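Local coordinates for protein tail component (Lactobacillus phage J-1, PDB 5LY8) that probably recognises cell-surface carbohydrate of its Lactobacillus host, this piece being the second carbohydrate-binding module of the phage's distal tail protein, at residues A[161-165]-A[166-170]. Residues are numbered along the deposited sequence; the frame is centred on the assembly and turned at random.
Sequences NYYRD and GNYNA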
loop_
_atom_site.group_PDB
_atom_site.type_symbol
_atom_site.label_atom_id
_atom_site.label_comp_id
_atom_site.label_asym_id
_atom_site.label_seq_id
_atom_site.Cartn_x
_atom_site.Cartn_y
_atom_site.Cartn_z
ATOM N N ASN A 161 -17.415 1.504 13.746
ATOM C CA ASN A 161 -18.642 2.235 13.503
ATOM C C ASN A 161 -18.449 3.338 12.500
ATOM O O ASN A 161 -19.379 3.713 11.834
ATOM C CB ASN A 161 -19.155 2.839 14.820
ATOM C CG ASN A 161 -20.439 3.596 14.661
ATOM O OD1 ASN A 161 -21.400 3.062 14.172
ATOM N ND2 ASN A 161 -20.430 4.861 15.039
ATOM N N TYR A 162 -17.250 3.886 12.464
ATOM C CA TYR A 162 -16.873 4.972 11.596
ATOM C C TYR A 162 -16.238 4.397 10.304
ATOM O O TYR A 162 -16.578 4.790 9.244
ATOM C CB TYR A 162 -15.906 5.910 12.325
ATOM C CG TYR A 162 -15.424 7.154 11.595
ATOM C CD1 TYR A 162 -16.056 8.366 11.768
ATOM C CD2 TYR A 162 -14.366 7.120 10.733
ATOM C CE1 TYR A 162 -15.648 9.504 11.096
ATOM C CE2 TYR A 162 -13.956 8.258 10.081
ATOM C CZ TYR A 162 -14.597 9.450 10.262
ATOM O OH TYR A 162 -14.151 10.567 9.618
ATOM N N TYR A 163 -15.326 3.460 10.480
ATOM C CA TYR A 163 -14.607 2.839 9.367
ATOM C C TYR A 163 -15.303 1.579 8.955
ATOM O O TYR A 163 -14.894 0.468 9.304
ATOM C CB TYR A 163 -13.151 2.591 9.746
ATOM C CG TYR A 163 -12.396 3.879 9.894
ATOM C CD1 TYR A 163 -11.829 4.509 8.786
ATOM C CD2 TYR A 163 -12.225 4.471 11.140
ATOM C CE1 TYR A 163 -11.115 5.694 8.914
ATOM C CE2 TYR A 163 -11.490 5.651 11.285
ATOM C CZ TYR A 163 -10.939 6.258 10.166
ATOM O OH TYR A 163 -10.248 7.439 10.288
ATOM N N ARG A 164 -16.411 1.762 8.244
ATOM C CA ARG A 164 -17.277 0.670 7.825
ATOM C C ARG A 164 -16.730 0.001 6.577
ATOM O O ARG A 164 -15.885 0.565 5.869
ATOM C CB ARG A 164 -18.698 1.204 7.513
ATOM C CG ARG A 164 -19.458 1.744 8.739
ATOM C CD ARG A 164 -20.699 2.530 8.321
ATOM N NE ARG A 164 -21.743 2.538 9.351
ATOM C CZ ARG A 164 -22.680 3.478 9.475
ATOM N NH1 ARG A 164 -22.701 4.520 8.654
ATOM N NH2 ARG A 164 -23.588 3.394 10.439
ATOM N N ASP A 165 -17.232 -1.183 6.260
ATOM C CA ASP A 165 -16.879 -1.820 4.992
ATOM C C ASP A 165 -17.187 -0.839 3.842
ATOM O O ASP A 165 -18.202 -0.130 3.881
ATOM C CB ASP A 165 -17.773 -3.039 4.785
ATOM C CG ASP A 165 -17.562 -4.216 5.717
ATOM O OD1 ASP A 165 -16.576 -4.198 6.499
ATOM O OD2 ASP A 165 -18.321 -5.198 5.592
ATOM N N GLY A 166 -16.320 -0.791 2.837
ATOM C CA GLY A 166 -16.626 0.068 1.704
ATOM C C GLY A 166 -15.420 0.573 0.965
ATOM O O GLY A 166 -14.366 -0.057 0.967
ATOM N N ASN A 167 -15.590 1.704 0.302
ATOM C CA ASN A 167 -14.613 2.277 -0.600
ATOM C C ASN A 167 -13.673 3.264 0.061
ATOM O O ASN A 167 -14.107 4.192 0.749
ATOM C CB ASN A 167 -15.375 2.989 -1.746
ATOM C CG ASN A 167 -16.243 2.030 -2.545
ATOM O OD1 ASN A 167 -15.734 1.082 -3.162
ATOM N ND2 ASN A 167 -17.575 2.255 -2.527
ATOM N N TYR A 168 -12.355 3.073 -0.156
ATOM C CA TYR A 168 -11.359 3.944 0.447
ATOM C C TYR A 168 -10.265 4.282 -0.543
ATOM O O TYR A 168 -9.963 3.473 -1.432
ATOM C CB TYR A 168 -10.677 3.208 1.641
ATOM C CG TYR A 168 -11.567 2.998 2.848
ATOM C CD1 TYR A 168 -12.403 1.889 2.942
ATOM C CD2 TYR A 168 -11.607 3.937 3.877
ATOM C CE1 TYR A 168 -13.275 1.732 4.017
ATOM C CE2 TYR A 168 -12.419 3.748 4.986
ATOM C CZ TYR A 168 -13.266 2.666 5.036
ATOM O OH TYR A 168 -14.103 2.505 6.112
ATOM N N ASN A 169 -9.660 5.471 -0.383
ATOM C CA ASN A 169 -8.429 5.802 -1.090
ATOM C C ASN A 169 -7.296 5.708 -0.082
ATOM O O ASN A 169 -7.297 6.433 0.916
ATOM C CB ASN A 169 -8.454 7.201 -1.707
ATOM C CG ASN A 169 -9.166 7.249 -3.031
ATOM O OD1 ASN A 169 -9.909 8.207 -3.331
ATOM N ND2 ASN A 169 -8.968 6.247 -3.854
ATOM N N ALA A 170 -6.350 4.800 -0.308
ATOM C CA ALA A 170 -5.148 4.666 0.520
ATOM C C ALA A 170 -4.079 5.502 -0.149
ATOM O O ALA A 170 -3.754 5.285 -1.325
ATOM C CB ALA A 170 -4.711 3.205 0.610
#
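The hydroxyl of Y168 reaches back from the start of strand 166-175 to the loop just before it, donating a hydrogen bond of 2.6 Å from OH to the backbone O of R164. The C=O...OH angle of 138°, with the donor in the carbonyl plane, places the hydroxyl on a lone pair of that oxygen. R164 O also lies in the plane of the Y168 ring, at its edge, 3.4 Å from CE1. CB of Y168 is directed toward the loop, and CG, anti to the carbonyl carbon (chi1 -70°), carries the ring on to it. There it meets Y163 at about a right angle: Y168 CE2 sits in plane at the edge of the Y163 ring, 3.9 Å from CD1, and Y168 OH lies 3.8 Å from Y163 CB. Y163 is the centre of an inverse gamma turn, closed by a weak bond of 3.2 Å from R164 N to Y162 O. The loop carrying this turn connects strand 151-158, in one sheet, to strand 166-175 in the six-stranded sheet of what is, from its clan, probably a concanavalin-like beta-sandwich. W138, on strand 138-144, touches both buried tyrosines. Y162 CD2 lies over one face of the Y163 ring, 3.3 Å above its plane and offset toward the rim. At the surface, OD1 of D165 forms a salt bridge with R160 and accepts a hydrogen bond from T104 N.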